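Local coordinates for nitroalkane oxidase (Podospora anserina, PDB 3MKH), which oxidises nitroalkanes to aldehydes or ketones with FAD and molecular oxygen, releasing nitrite and hydrogen peroxide, by way of a carbanion intermediate, at residues A[293-298]-A[305-310]; A[286-291]-A[365-370]. All coordinates share one frame; numbering follows the deposited sequence.

Interaction 1 of 2, residues A[293-298]-A[305-310]; sequences LKFAKE and VPLLER. With FAD (flavin-adenine dinucleotide), chain H.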
loop_
_atom_site.group_PDB
_atom_site.type_symbol
_atom_site.label_atom_id
_atom_site.label_comp_id
_atom_site.label_asym_id
_atom_site.label_seq_id
_atom_site.Cartn_x
_atom_site.Cartn_y
_atom_site.Cartn_z
ATOM N N LEU A 293 1.840 21.903 5.134
ATOM C CA LEU A 293 2.673 22.435 6.212
ATOM C C LEU A 293 2.245 23.858 6.541
ATOM O O LEU A 293 2.154 24.236 7.704
ATOM C CB LEU A 293 4.160 22.398 5.825
ATOM C CG LEU A 293 5.179 22.723 6.921
ATOM C CD1 LEU A 293 5.151 21.664 8.005
ATOM C CD2 LEU A 293 6.579 22.807 6.321
ATOM N N LYS A 294 1.959 24.645 5.510
ATOM C CA LYS A 294 1.471 26.006 5.696
ATOM C C LYS A 294 0.154 26.018 6.482
ATOM O O LYS A 294 -0.018 26.787 7.427
ATOM C CB LYS A 294 1.274 26.679 4.339
ATOM C CG LYS A 294 0.883 28.158 4.408
ATOM C CD LYS A 294 1.014 28.797 3.018
ATOM C CE LYS A 294 1.066 30.324 3.079
ATOM N NZ LYS A 294 -0.207 30.911 3.574
ATOM N N PHE A 295 -0.776 25.167 6.069
ATOM C CA PHE A 295 -2.055 25.019 6.750
ATOM C C PHE A 295 -1.831 24.617 8.212
ATOM O O PHE A 295 -2.418 25.194 9.118
ATOM C CB PHE A 295 -2.907 23.993 5.990
ATOM C CG PHE A 295 -4.224 23.664 6.637
ATOM C CD1 PHE A 295 -4.329 22.599 7.521
ATOM C CD2 PHE A 295 -5.357 24.384 6.328
ATOM C CE1 PHE A 295 -5.541 22.274 8.108
ATOM C CE2 PHE A 295 -6.571 24.069 6.903
ATOM C CZ PHE A 295 -6.664 23.007 7.792
ATOM N N ALA A 296 -0.949 23.655 8.446
ATOM C CA ALA A 296 -0.684 23.192 9.807
ATOM C C ALA A 296 -0.057 24.266 10.692
ATOM O O ALA A 296 -0.388 24.382 11.881
ATOM C CB ALA A 296 0.196 21.964 9.790
ATOM N N LYS A 297 0.871 25.032 10.129
ATOM C CA LYS A 297 1.584 26.018 10.940
ATOM C C LYS A 297 0.717 27.234 11.274
ATOM O O LYS A 297 1.029 27.991 12.192
ATOM C CB LYS A 297 2.924 26.406 10.300
ATOM C CG LYS A 297 3.969 25.259 10.363
ATOM C CD LYS A 297 5.380 25.680 9.910
ATOM C CE LYS A 297 6.398 24.522 10.038
ATOM N NZ LYS A 297 7.391 24.644 11.176
ATOM N N GLU A 298 -0.395 27.401 10.565
ATOM C CA GLU A 298 -1.266 28.542 10.828
ATOM C C GLU A 298 -2.667 28.152 11.325
ATOM O O GLU A 298 -3.478 29.023 11.633
ATOM C CB GLU A 298 -1.382 29.419 9.587
ATOM C CG GLU A 298 -2.431 28.948 8.598
ATOM C CD GLU A 298 -2.477 29.796 7.326
ATOM O OE1 GLU A 298 -1.421 30.328 6.901
ATOM O OE2 GLU A 298 -3.579 29.922 6.746
ATOM N N VAL A 305 -3.206 22.118 21.229
ATOM C CA VAL A 305 -1.826 22.147 20.753
ATOM C C VAL A 305 -1.801 22.473 19.260
ATOM O O VAL A 305 -2.842 22.438 18.596
ATOM C CB VAL A 305 -1.108 20.796 20.999
ATOM C CG1 VAL A 305 -0.950 20.526 22.497
ATOM C CG2 VAL A 305 -1.860 19.662 20.320
ATOM N N PRO A 306 -0.617 22.820 18.730
ATOM C CA PRO A 306 -0.466 23.038 17.285
ATOM C C PRO A 306 -0.854 21.790 16.497
ATOM O O PRO A 306 -0.725 20.674 17.015
ATOM C CB PRO A 306 1.034 23.302 17.129
ATOM C CG PRO A 306 1.466 23.824 18.461
ATOM C CD PRO A 306 0.623 23.117 19.471
ATOM N N LEU A 307 -1.322 21.966 15.268
ATOM C CA LEU A 307 -1.733 20.825 14.460
ATOM C C LEU A 307 -0.572 19.837 14.267
ATOM O O LEU A 307 -0.778 18.627 14.248
ATOM C CB LEU A 307 -2.349 21.271 13.123
ATOM C CG LEU A 307 -3.026 20.167 12.292
ATOM C CD1 LEU A 307 -4.135 19.488 13.092
ATOM C CD2 LEU A 307 -3.571 20.694 10.969
ATOM N N LEU A 308 0.654 20.341 14.167
ATOM C CA LEU A 308 1.804 19.448 14.008
ATOM C C LEU A 308 2.088 18.585 15.242
ATOM O O LEU A 308 2.857 17.623 15.166
ATOM C CB LEU A 308 3.061 20.205 13.564
ATOM C CG LEU A 308 3.294 20.321 12.051
ATOM C CD1 LEU A 308 4.511 21.182 11.758
ATOM C CD2 LEU A 308 3.427 18.942 11.400
ATOM N N GLU A 309 1.454 18.893 16.371
ATOM C CA GLU A 309 1.670 18.062 17.551
ATOM C C GLU A 309 0.829 16.793 17.591
ATOM O O GLU A 309 1.063 15.916 18.425
ATOM C CB GLU A 309 1.564 18.867 18.845
ATOM C CG GLU A 309 2.885 19.542 19.205
ATOM C CD GLU A 309 2.831 20.300 20.514
ATOM O OE1 GLU A 309 2.379 19.714 21.528
ATOM O OE2 GLU A 309 3.248 21.480 20.522
ATOM N N ARG A 310 -0.125 16.682 16.671
ATOM C CA ARG A 310 -0.871 15.441 16.513
ATOM C C ARG A 310 -0.015 14.427 15.773
ATOM O O ARG A 310 0.299 14.623 14.597
ATOM C CB ARG A 310 -2.157 15.696 15.719
ATOM C CG ARG A 310 -2.911 16.939 16.150
ATOM C CD ARG A 310 -3.468 16.759 17.548
ATOM N NE ARG A 310 -4.138 17.955 18.051
ATOM C CZ ARG A 310 -4.642 18.058 19.280
ATOM N NH1 ARG A 310 -4.541 17.035 20.129
ATOM N NH2 ARG A 310 -5.237 19.182 19.662
HETATM P PA FAD H . -11.131 18.997 11.485
HETATM O O1A FAD H . -11.298 19.565 12.820
HETATM O O2A FAD H . -11.396 19.848 10.321
HETATM O O5B FAD H . -9.632 18.371 11.388
HETATM C C5B FAD H . -8.929 18.322 10.136
HETATM C C4B FAD H . -7.624 17.497 10.189
HETATM O O4B FAD H . -6.805 17.964 11.283
HETATM C C3B FAD H . -7.900 16.023 10.470
HETATM O O3B FAD H . -8.052 15.308 9.241
HETATM C C2B FAD H . -6.637 15.563 11.200
HETATM O O2B FAD H . -5.640 15.157 10.269
HETATM C C1B FAD H . -6.150 16.820 11.924
HETATM N N9A FAD H . -6.479 16.744 13.384
HETATM C C8A FAD H . -7.185 17.636 14.074
HETATM N N7A FAD H . -7.273 17.248 15.343
HETATM C C5A FAD H . -6.615 16.104 15.474
HETATM C C6A FAD H . -6.368 15.249 16.545
HETATM N N6A FAD H . -6.834 15.505 17.768
HETATM N N1A FAD H . -5.646 14.146 16.325
HETATM C C2A FAD H . -5.175 13.874 15.121
HETATM N N3A FAD H . -5.393 14.666 14.084
HETATM C C4A FAD H . -6.110 15.785 14.228
HETATM N N1 FAD H . -20.818 18.560 9.032
HETATM C C2 FAD H . -21.991 18.608 9.779
HETATM O O2 FAD H . -21.971 19.106 10.896
HETATM N N3 FAD H . -23.180 18.095 9.255
HETATM C C4 FAD H . -23.196 17.534 7.980
HETATM O O4 FAD H . -24.243 17.087 7.521
HETATM C C4X FAD H . -22.023 17.486 7.237
HETATM N N5 FAD H . -22.019 16.927 5.957
HETATM C C5X FAD H . -20.956 17.215 5.100
HETATM C C6 FAD H . -21.080 16.988 3.736
HETATM C C7 FAD H . -20.024 17.274 2.886
HETATM C C7M FAD H . -20.155 17.026 1.386
HETATM C C8 FAD H . -18.843 17.783 3.403
HETATM C C8M FAD H . -17.677 18.103 2.470
HETATM C C9 FAD H . -18.720 18.010 4.769
HETATM C C9A FAD H . -19.777 17.723 5.621
HETATM N N10 FAD H . -19.672 17.947 6.999
HETATM C C10 FAD H . -20.840 17.998 7.760
HETATM C "C1'" FAD H . -18.354 18.132 7.650
HETATM C "C2'" FAD H . -17.665 16.785 7.871
HETATM O "O2'" FAD H . -18.482 15.963 8.698
HETATM C "C3'" FAD H . -16.252 16.924 8.474
HETATM O "O3'" FAD H . -15.692 15.626 8.657
HETATM C "C4'" FAD H . -16.223 17.658 9.816
HETATM O "O4'" FAD H . -16.270 19.059 9.603
HETATM C "C5'" FAD H . -14.926 17.336 10.555
HETATM O "O5'" FAD H . -13.796 17.535 9.700
HETATM P P FAD H . -12.370 16.913 10.064
HETATM O O1P FAD H . -12.554 15.482 10.375
HETATM O O2P FAD H . -11.414 17.315 9.026
HETATM O O3P FAD H . -12.035 17.693 11.417
#
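L307 and L308, neighbours in a short 3-10 turn, point at the end of helix 262-298 and take the methyl of A296 between them. No hydrogen bond or salt bridge crosses between the segments; the side chains meet through apolar atoms. A296 CB lies 4.1 Å from L307 CD2 and 4.2 Å from L308 CG, and a residue this small lets the backbones approach until the CA atoms of A296 and L307 are 5.3 Å apart. Long branched leucines then reach past it: L308 CD1 meets L293 CD1 at 3.8 Å, with the aliphatic CE of K297 beside the same methyl, while K297 NZ bonds to the main-chain O of M414 of the second subunit. L307 CD2 comes obliquely to the F295 ring, 3.8 Å from CE1. With its CG anti to the backbone N (chi1 -170°), L307 can turn CD2 to the helix and CD1 to the FAD ribose, 3.5 Å from C1B.

The cofactor contacts of R310 are of another kind. Bent at chi2 (-67°), its chain lies along the adenine, CD 3.4 Å from FAD C6A. The guanidinium has the amino nitrogen N6A over one face, towards the rim, and V305 CG2 over the centre of the other, while NH2 pairs with E145 of the third subunit. A leucine in its place would probably leave that glutamate without its mate and the adenine amino group without its flat cationic neighbour.

Burial and shape thus hold the turn to the helix, whereas charge and flat-group contact join the adenine end of FAD to a subunit interface.

Interaction 2 of 2, residues A[286-291]-A[365-370]; sequences RAAFDA and KACTDV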
loop_
_atom_site.group_PDB
_atom_site.type_symbol
_atom_site.label_atom_id
_atom_site.label_comp_id
_atom_site.label_asym_id
_atom_site.label_seq_id
_atom_site.Cartn_x
_atom_site.Cartn_y
_atom_site.Cartn_z
ATOM N N ARG A 286 6.187 18.401 -3.661
ATOM C CA ARG A 286 6.674 19.584 -2.958
ATOM C C ARG A 286 5.529 20.574 -2.715
ATOM O O ARG A 286 5.345 21.066 -1.604
ATOM C CB ARG A 286 7.806 20.247 -3.770
ATOM C CG ARG A 286 8.149 21.640 -3.295
ATOM C CD ARG A 286 9.652 21.887 -3.360
ATOM N NE ARG A 286 10.205 22.065 -4.708
ATOM C CZ ARG A 286 10.152 23.203 -5.388
ATOM N NH1 ARG A 286 9.518 24.255 -4.878
ATOM N NH2 ARG A 286 10.726 23.295 -6.582
ATOM N N ALA A 287 4.744 20.863 -3.752
ATOM C CA ALA A 287 3.631 21.804 -3.577
ATOM C C ALA A 287 2.610 21.296 -2.550
ATOM O O ALA A 287 2.106 22.066 -1.746
ATOM C CB ALA A 287 2.928 22.104 -4.919
ATOM N N ALA A 288 2.297 20.006 -2.595
ATOM C CA ALA A 288 1.320 19.446 -1.666
ATOM C C ALA A 288 1.861 19.495 -0.238
ATOM O O ALA A 288 1.157 19.898 0.698
ATOM C CB ALA A 288 0.960 18.012 -2.066
ATOM N N PHE A 289 3.120 19.096 -0.075
ATOM C CA PHE A 289 3.757 19.158 1.239
ATOM C C PHE A 289 3.769 20.594 1.772
ATOM O O PHE A 289 3.391 20.841 2.915
ATOM C CB PHE A 289 5.185 18.615 1.186
ATOM C CG PHE A 289 5.908 18.729 2.495
ATOM C CD1 PHE A 289 5.829 17.709 3.438
ATOM C CD2 PHE A 289 6.639 19.864 2.799
ATOM C CE1 PHE A 289 6.489 17.817 4.663
ATOM C CE2 PHE A 289 7.295 19.986 4.012
ATOM C CZ PHE A 289 7.220 18.955 4.949
ATOM N N ASP A 290 4.208 21.539 0.947
ATOM C CA ASP A 290 4.266 22.943 1.355
ATOM C C ASP A 290 2.914 23.509 1.760
ATOM O O ASP A 290 2.817 24.236 2.751
ATOM C CB ASP A 290 4.840 23.808 0.235
ATOM C CG ASP A 290 6.358 23.644 0.073
ATOM O OD1 ASP A 290 7.006 22.973 0.905
ATOM O OD2 ASP A 290 6.898 24.199 -0.900
ATOM N N ALA A 291 1.878 23.207 0.980
ATOM C CA ALA A 291 0.542 23.724 1.280
ATOM C C ALA A 291 -0.030 23.137 2.582
ATOM O O ALA A 291 -0.671 23.840 3.363
ATOM C CB ALA A 291 -0.402 23.479 0.105
ATOM N N LYS A 365 -0.350 9.420 -4.543
ATOM C CA LYS A 365 -0.377 9.018 -3.131
ATOM C C LYS A 365 -0.128 10.197 -2.158
ATOM O O LYS A 365 -0.786 10.305 -1.136
ATOM C CB LYS A 365 0.624 7.870 -2.904
ATOM C CG LYS A 365 0.870 7.452 -1.447
ATOM C CD LYS A 365 -0.415 7.101 -0.708
ATOM C CE LYS A 365 -0.124 6.246 0.550
ATOM N NZ LYS A 365 1.104 6.667 1.339
ATOM N N ALA A 366 0.810 11.082 -2.492
ATOM C CA ALA A 366 1.064 12.264 -1.680
ATOM C C ALA A 366 -0.149 13.175 -1.620
ATOM O O ALA A 366 -0.446 13.744 -0.571
ATOM C CB ALA A 366 2.253 13.045 -2.229
ATOM N N CYS A 367 -0.807 13.375 -2.763
ATOM C CA CYS A 367 -1.960 14.261 -2.802
ATOM C C CYS A 367 -3.126 13.689 -1.986
ATOM O O CYS A 367 -3.811 14.432 -1.275
ATOM C CB CYS A 367 -2.361 14.577 -4.247
ATOM S SG CYS A 367 -1.182 15.661 -5.108
ATOM N N THR A 368 -3.334 12.372 -2.059
ATOM C CA THR A 368 -4.414 11.753 -1.284
ATOM C C THR A 368 -4.084 11.782 0.208
ATOM O O THR A 368 -4.964 12.037 1.031
ATOM C CB THR A 368 -4.784 10.299 -1.765
ATOM O OG1 THR A 368 -3.608 9.485 -1.856
ATOM C CG2 THR A 368 -5.436 10.351 -3.134
ATOM N N ASP A 369 -2.818 11.532 0.550
ATOM C CA ASP A 369 -2.376 11.607 1.948
ATOM C C ASP A 369 -2.575 12.999 2.517
ATOM O O ASP A 369 -3.022 13.165 3.652
ATOM C CB ASP A 369 -0.890 11.254 2.079
ATOM C CG ASP A 369 -0.643 9.768 2.185
ATOM O OD1 ASP A 369 -1.615 9.008 2.381
ATOM O OD2 ASP A 369 0.538 9.356 2.083
ATOM N N VAL A 370 -2.199 14.012 1.741
ATOM C CA VAL A 370 -2.317 15.381 2.216
ATOM C C VAL A 370 -3.784 15.801 2.408
ATOM O O VAL A 370 -4.128 16.523 3.346
ATOM C CB VAL A 370 -1.556 16.334 1.269
ATOM C CG1 VAL A 370 -2.065 17.716 1.401
ATOM C CG2 VAL A 370 -0.042 16.238 1.563
#
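V370 turns both its methyls to the backbone carbonyl of A288: CG2 is 3.9 Å and CG1 4.0 Å from A288 O. Its first torsion (chi1 158°) puts CG1 anti to the backbone N and CG2 anti to the carbonyl carbon, which leaves the two branches facing the neighbouring helix together. CG2 also meets A288 CB, at 4.2 Å. C367 SG makes a looser apolar contact with the same A288 CB, at 4.4 Å. Alanine suits this site because its single methyl, aimed at the partner helix, lets the CA atoms of A288 and C367 come within 6.2 Å; a beta-branched valine and a compact cysteine then fill in around it.

The helices 262-298 and 345-374 run here in broadly the same direction, as expected for the first and third members of the up-and-down helical bundle that forms the C-terminal domain of acyl-CoA dehydrogenases. Helix 311-340 lies between them in sequence and packs on F289 and A366, while helix 385-392 offers F385 to V370 and L388 to C367. V370 also touches V374, one turn on, which belongs to the FAD site.

The polar groups of the two segments take no part in the contact between them: K365 NZ bonds to D369 OD2 at 2.8 Å, a salt bridge between residues one helical turn apart, approaching the syn side of the carboxylate and 19° out of its plane. On helix 262-298, R286 pairs with E83 and E84 of helix 75-88 and makes a cation-pi contact with W422 of the second subunit, whose NE1 bonds to D290 OD1 and whose ring meets F289 with the planes at about 70°.

Both contacts draw on helix 262-298, interaction 2 from a stretch just before the one used in interaction 1, and their centres lie 15 Å apart. Both are buried and apolar, and each has a small alanine at its closest backbone approach. Interaction 2 joins two helices distant in sequence inside the bundle, with short side chains and no cofactor atom in it. Interaction 1, farther from the chain's centre, folds a loop back on the helix end, uses long leucines, and has FAD beside it. The second subunit flanks both; at interaction 1 the third and fourth subunits also reach R310.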